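Local coordinates for 49 protein (Murid herpesvirus 4, PDB 6A4V), which probably interacts with the host poly(ADP-ribose) polymerase 1 and thereby facilitates replication of the virus, at residues B[75-78]-B[79-83]; B[236-239]-B[240-243]. All blocks are in the same frame, centred on the assembly; numbering follows the deposited sequence.

Contact 1: residues B[75-78]-B[79-83]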
ATOM      1  N   ILE B  75      10.409   5.139   0.589  1.00 30.16           N
ATOM      2  CA  ILE B  75      10.548   5.107  -0.853  1.00 32.09           C
ATOM      3  C   ILE B  75      10.716   3.669  -1.295  1.00 27.39           C
ATOM      4  O   ILE B  75       9.992   3.194  -2.132  1.00 32.42           O
ATOM      5  CB  ILE B  75      11.687   5.981  -1.371  1.00 31.05           C
ATOM      6  CG1 ILE B  75      11.277   7.442  -1.281  1.00 29.51           C
ATOM      7  CG2 ILE B  75      12.014   5.550  -2.813  1.00 34.17           C
ATOM      8  CD1 ILE B  75      12.407   8.423  -1.617  1.00 35.67           C
ATOM      9  N   CYS B  76      11.624   2.941  -0.676  1.00 31.22           N
ATOM     10  CA  CYS B  76      11.833   1.505  -1.100  1.00 28.82           C
ATOM     11  C   CYS B  76      10.560   0.651  -0.973  1.00 27.35           C
ATOM     12  O   CYS B  76      10.261  -0.203  -1.811  1.00 36.83           O
ATOM     13  CB  CYS B  76      12.957   0.896  -0.261  1.00 32.23           C
ATOM     14  SG  CYS B  76      14.589   1.557  -0.669  1.00 38.01           S
ATOM     15  N   GLN B  77       9.837   0.848   0.122  1.00 30.75           N
ATOM     16  CA  GLN B  77       8.638   0.191   0.410  1.00 28.82           C
ATOM     17  C   GLN B  77       7.611   0.505  -0.674  1.00 29.00           C
ATOM     18  O   GLN B  77       6.944  -0.416  -1.227  1.00 22.27           O
ATOM     19  CB  GLN B  77       8.077   0.630   1.763  1.00 31.93           C
ATOM     20  CG  GLN B  77       6.760  -0.070   2.104  1.00 26.63           C
ATOM     21  CD  GLN B  77       6.247   0.211   3.498  1.00 29.39           C
ATOM     22  OE1 GLN B  77       6.196   1.355   3.964  1.00 34.21           O
ATOM     23  NE2 GLN B  77       5.648  -0.815   4.094  1.00 29.14           N
ATOM     24  N   THR B  78       7.424   1.786  -0.943  1.00 26.56           N
ATOM     25  CA  THR B  78       6.491   2.120  -2.034  1.00 30.96           C
ATOM     26  C   THR B  78       6.979   1.450  -3.322  1.00 30.34           C
ATOM     27  O   THR B  78       6.181   0.872  -4.033  1.00 46.24           O
ATOM     28  CB  THR B  78       6.415   3.636  -2.243  1.00 36.12           C
ATOM     29  OG1 THR B  78       6.007   4.090  -0.981  1.00 37.70           O
ATOM     30  CG2 THR B  78       5.457   4.138  -3.280  1.00 29.08           C
ATOM     31  N   LEU B  79       8.275   1.498  -3.619  1.00 36.65           N
ATOM     32  CA  LEU B  79       8.759   0.974  -4.913  1.00 35.41           C
ATOM     33  C   LEU B  79       8.581  -0.551  -5.038  1.00 34.30           C
ATOM     34  O   LEU B  79       8.362  -1.069  -6.134  1.00 34.41           O
ATOM     35  CB  LEU B  79      10.225   1.343  -5.110  1.00 38.05           C
ATOM     36  CG  LEU B  79      10.546   2.827  -5.297  1.00 41.70           C
ATOM     37  CD1 LEU B  79      12.046   3.013  -5.533  1.00 46.39           C
ATOM     38  CD2 LEU B  79       9.770   3.415  -6.450  1.00 44.86           C
ATOM     39  N   ARG B  80       8.627  -1.276  -3.925  1.00 29.46           N
ATOM     40  CA  ARG B  80       8.314  -2.714  -3.948  1.00 33.99           C
ATOM     41  C   ARG B  80       6.812  -2.984  -4.172  1.00 38.68           C
ATOM     42  O   ARG B  80       6.451  -3.943  -4.877  1.00 34.86           O
ATOM     43  CB  ARG B  80       8.693  -3.376  -2.624  1.00 36.57           C
ATOM     44  CG  ARG B  80       8.318  -4.854  -2.572  1.00 38.49           C
ATOM     45  CD  ARG B  80       9.422  -5.779  -3.033  1.00 44.85           C
ATOM     46  NE  ARG B  80       9.641  -6.177  -4.423  1.00 38.06           N
ATOM     47  CZ  ARG B  80      10.804  -6.661  -4.838  1.00 47.71           C
ATOM     48  NH1 ARG B  80      11.916  -6.376  -4.168  1.00 55.18           N
ATOM     49  NH2 ARG B  80      10.871  -7.412  -5.919  1.00 54.80           N
ATOM     50  N   HIS B  81       5.962  -2.208  -3.499  1.00 36.72           N
ATOM     51  CA  HIS B  81       4.495  -2.252  -3.771  1.00 45.12           C
ATOM     52  C   HIS B  81       4.293  -2.093  -5.278  1.00 31.90           C
ATOM     53  O   HIS B  81       3.629  -2.904  -5.912  1.00 32.90           O
ATOM     54  CB  HIS B  81       3.658  -1.221  -2.972  1.00 41.11           C
ATOM     55  CG  HIS B  81       3.634  -1.342  -1.473  1.00 51.22           C
ATOM     56  ND1 HIS B  81       3.120  -0.325  -0.651  1.00 55.03           N
ATOM     57  CD2 HIS B  81       4.081  -2.303  -0.612  1.00 67.89           C
ATOM     58  CE1 HIS B  81       3.202  -0.684   0.628  1.00 54.26           C
ATOM     59  NE2 HIS B  81       3.787  -1.897   0.682  1.00 60.58           N
ATOM     60  N   ASN B  82       4.961  -1.095  -5.868  1.00 32.29           N
ATOM     61  CA  ASN B  82       4.770  -0.788  -7.265  1.00 28.81           C
ATOM     62  C   ASN B  82       5.291  -1.929  -8.156  1.00 29.93           C
ATOM     63  O   ASN B  82       4.664  -2.237  -9.123  1.00 35.44           O
ATOM     64  CB  ASN B  82       5.340   0.566  -7.674  1.00 28.52           C
ATOM     65  CG  ASN B  82       4.519   1.716  -7.142  1.00 29.19           C
ATOM     66  OD1 ASN B  82       3.356   1.509  -6.820  1.00 31.44           O
ATOM     67  ND2 ASN B  82       5.123   2.879  -6.937  1.00 24.47           N
ATOM     68  N   LEU B  83       6.421  -2.551  -7.819  1.00 35.86           N
ATOM     69  CA  LEU B  83       7.005  -3.573  -8.702  1.00 37.49           C
ATOM     70  C   LEU B  83       6.216  -4.886  -8.622  1.00 37.00           C
ATOM     71  O   LEU B  83       6.241  -5.645  -9.572  1.00 32.07           O
ATOM     72  CB  LEU B  83       8.492  -3.750  -8.397  1.00 37.97           C
ATOM     73  CG  LEU B  83       9.223  -4.874  -9.133  1.00 36.56           C
ATOM     74  CD1 LEU B  83       9.424  -4.538 -10.610  1.00 37.32           C
ATOM     75  CD2 LEU B  83      10.577  -5.130  -8.492  1.00 42.50           C
TER
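The imidazole of His81 carries the backbone carbonyl of Gln77 over one face, with Gln77 O standing 3.4 Å above the ring plane and offset toward the rim. The side chain of Gln77 runs alongside the same ring: its CG lies 3.8 Å from His81 NE2, and the amide plane is turned 43° from the imidazole. This approach follows from the torsions, because Gln77 CG is anti to its own backbone N (chi1 180°) and the chain stays extended beyond it. The polar ends converge outside the segments, where Gln77 NE2 and His81 NE2 both hydrogen-bond to Thr295 OG1. In the dimer, the His81 ring meets His81 of the second subunit edge-to-face.

Four consecutive i to i+4 backbone bonds mark regular alpha-helix here, within helix 61-85. Among them are Leu79 N to Ile75 O at 2.8 Å and the nearly straight His81 N to Gln77 O at 3.1 Å (174°). On another side of the helix, Ile75 CG2 touches Leu79 CD1 at 3.7 Å, an apolar pair lying side by side.

Chemically, Gln77 O accepts the His81 amide and also lies against one face of the ring. The hydrogen bond of His81 NE2 to the Thr295 hydroxyl is what should mainly limit rotation of an imidazole that sits at the subunit interface.

Contact 2: residues B[236-239]-B[240-243]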
ATOM      1  N   SER B 236      11.688  -1.254 -20.366  1.00 37.70           N
ATOM      2  CA  SER B 236      13.072  -0.910 -20.051  1.00 37.40           C
ATOM      3  C   SER B 236      13.388  -1.182 -18.564  1.00 41.52           C
ATOM      4  O   SER B 236      14.470  -0.824 -18.062  1.00 31.42           O
ATOM      5  CB  SER B 236      13.319   0.551 -20.448  1.00 43.10           C
ATOM      6  OG  SER B 236      12.682   0.881 -21.710  1.00 36.02           O
ATOM      7  N   GLN B 237      12.422  -1.739 -17.819  1.00 38.43           N
ATOM      8  CA  GLN B 237      12.586  -2.094 -16.414  1.00 39.58           C
ATOM      9  C   GLN B 237      13.117  -0.929 -15.552  1.00 33.35           C
ATOM     10  O   GLN B 237      13.848  -1.165 -14.536  1.00 31.04           O
ATOM     11  CB  GLN B 237      13.486  -3.328 -16.376  1.00 37.01           C
ATOM     12  CG  GLN B 237      12.695  -4.560 -16.830  1.00 41.93           C
ATOM     13  CD  GLN B 237      13.343  -5.878 -16.498  1.00 44.55           C
ATOM     14  OE1 GLN B 237      12.931  -6.566 -15.566  1.00 43.60           O
ATOM     15  NE2 GLN B 237      14.362  -6.238 -17.271  1.00 34.43           N
ATOM     16  N   PHE B 238      12.692   0.296 -15.851  1.00 29.51           N
ATOM     17  CA  PHE B 238      13.167   1.486 -15.034  1.00 34.12           C
ATOM     18  C   PHE B 238      12.712   1.355 -13.571  1.00 33.30           C
ATOM     19  O   PHE B 238      13.449   1.686 -12.708  1.00 43.30           O
ATOM     20  CB  PHE B 238      12.755   2.827 -15.656  1.00 40.16           C
ATOM     21  CG  PHE B 238      13.315   3.134 -17.045  1.00 36.95           C
ATOM     22  CD1 PHE B 238      14.545   2.647 -17.472  1.00 42.15           C
ATOM     23  CD2 PHE B 238      12.599   3.919 -17.940  1.00 42.81           C
ATOM     24  CE1 PHE B 238      15.036   2.934 -18.751  1.00 46.05           C
ATOM     25  CE2 PHE B 238      13.113   4.263 -19.198  1.00 41.68           C
ATOM     26  CZ  PHE B 238      14.314   3.750 -19.609  1.00 45.24           C
ATOM     27  N   LEU B 239      11.549   0.758 -13.267  1.00 36.83           N
ATOM     28  CA  LEU B 239      11.165   0.693 -11.827  1.00 32.30           C
ATOM     29  C   LEU B 239      12.132  -0.227 -11.070  1.00 30.27           C
ATOM     30  O   LEU B 239      12.594   0.125  -9.930  1.00 36.35           O
ATOM     31  CB  LEU B 239       9.699   0.287 -11.682  1.00 33.87           C
ATOM     32  CG  LEU B 239       9.232  -0.144 -10.292  1.00 30.99           C
ATOM     33  CD1 LEU B 239       9.273   1.004  -9.312  1.00 37.96           C
ATOM     34  CD2 LEU B 239       7.838  -0.713 -10.369  1.00 36.30           C
ATOM     35  N   LEU B 240      12.411  -1.401 -11.626  1.00 31.04           N
ATOM     36  CA  LEU B 240      13.480  -2.340 -10.979  1.00 34.03           C
ATOM     37  C   LEU B 240      14.821  -1.635 -10.780  1.00 35.39           C
ATOM     38  O   LEU B 240      15.355  -1.655  -9.668  1.00 40.22           O
ATOM     39  CB  LEU B 240      13.632  -3.602 -11.810  1.00 28.52           C
ATOM     40  CG  LEU B 240      14.745  -4.623 -11.461  1.00 30.23           C
ATOM     41  CD1 LEU B 240      14.568  -5.243 -10.101  1.00 27.97           C
ATOM     42  CD2 LEU B 240      14.709  -5.726 -12.528  1.00 25.72           C
ATOM     43  N   ASP B 241      15.315  -0.959 -11.813  1.00 37.32           N
ATOM     44  CA  ASP B 241      16.535  -0.185 -11.685  1.00 33.75           C
ATOM     45  C   ASP B 241      16.452   0.729 -10.466  1.00 37.27           C
ATOM     46  O   ASP B 241      17.369   0.861  -9.655  1.00 42.80           O
ATOM     47  CB  ASP B 241      16.812   0.716 -12.883  1.00 37.28           C
ATOM     48  CG  ASP B 241      17.284  -0.046 -14.114  1.00 51.85           C
ATOM     49  OD1 ASP B 241      17.630  -1.244 -13.964  1.00 43.39           O
ATOM     50  OD2 ASP B 241      17.289   0.563 -15.214  1.00 57.01           O
ATOM     51  N   SER B 242      15.343   1.421 -10.366  1.00 30.18           N
ATOM     52  CA  SER B 242      15.335   2.489  -9.464  1.00 35.24           C
ATOM     53  C   SER B 242      15.274   1.881  -8.057  1.00 30.64           C
ATOM     54  O   SER B 242      15.864   2.418  -7.158  1.00 40.10           O
ATOM     55  CB  SER B 242      14.224   3.465  -9.823  1.00 30.68           C
ATOM     56  OG  SER B 242      13.830   4.156  -8.701  1.00 35.59           O
ATOM     57  N   LEU B 243      14.604   0.732  -7.934  1.00 34.92           N
ATOM     58  CA  LEU B 243      14.428  -0.056  -6.696  1.00 34.31           C
ATOM     59  C   LEU B 243      15.784  -0.562  -6.241  1.00 34.21           C
ATOM     60  O   LEU B 243      16.114  -0.479  -5.039  1.00 30.19           O
ATOM     61  CB  LEU B 243      13.477  -1.257  -6.940  1.00 33.42           C
ATOM     62  CG  LEU B 243      13.047  -2.050  -5.718  1.00 37.08           C
ATOM     63  CD1 LEU B 243      11.702  -2.679  -5.948  1.00 42.54           C
ATOM     64  CD2 LEU B 243      14.039  -3.154  -5.319  1.00 36.89           C
TER
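Gln237 and Leu240 meet where a Schellman motif ends helix 213-235 and helix 238-262 begins. Gln237 has positive phi, as the motif requires, and is also the N-cap residue of the following helix, so one residue serves both ends of this tight helix-to-helix turn.

Backbone hydrogen bonds establish the first turn of the new helix. Asp241 N donates to Gln237 O over 3.1 Å, almost straight at 177°. Ser242 N follows with a bond to Phe238 O at 3.0 Å, and has a second, weak one to Leu239 O. That last oxygen is gripped more firmly by Leu243 N, at 2.9 Å, and therefore accepts from two successive amides. One side-chain bond points the other way along the chain, from Ser236 OG back to Val232 O in the preceding helix.

Among the side chains, the contacts are van der Waals in kind. Gln237 lies alongside Leu240, its OE1 3.6 Å from Leu240 CD2. Ser236 CB sits over one face of the Phe238 ring, 3.4 Å above the plane and offset toward the rim, above CE1 and CZ. Outside the two segments, Phe189 also touches this ring. Leu239 turns to helix 61-85, where it packs on Leu79.

The Asp241 carboxylate folds back toward the start of the helix, with CG anti to its own carbonyl carbon (chi1 -74°). Its plane is inclined 43° to the phenyl ring, and OD2 approaches the ring edge near its plane, 4.1 Å from Phe238 CD1.

Following the chain from its N terminus, contact 1 comes first, within helix 61-85, and contact 2 opens only much later, at the start of helix 238-262. Each joins adjoining segments of continuous chain, so neither encloses a long loop, and the two stand in series without nesting or crossing. In space they are neighbours, with centres 11 Å apart, and they touch directly: Leu239 CD2 lies 3.4 Å from Leu83 CA, and Leu243 CD1 lies 3.7 Å from Leu83 CD2. Leucines thus pack helix 61-85 against the first two turns of helix 238-262. Tyr41, from the N-terminal loop, touches Leu79 of contact 1 as well as Phe238 and Ser242 of contact 2.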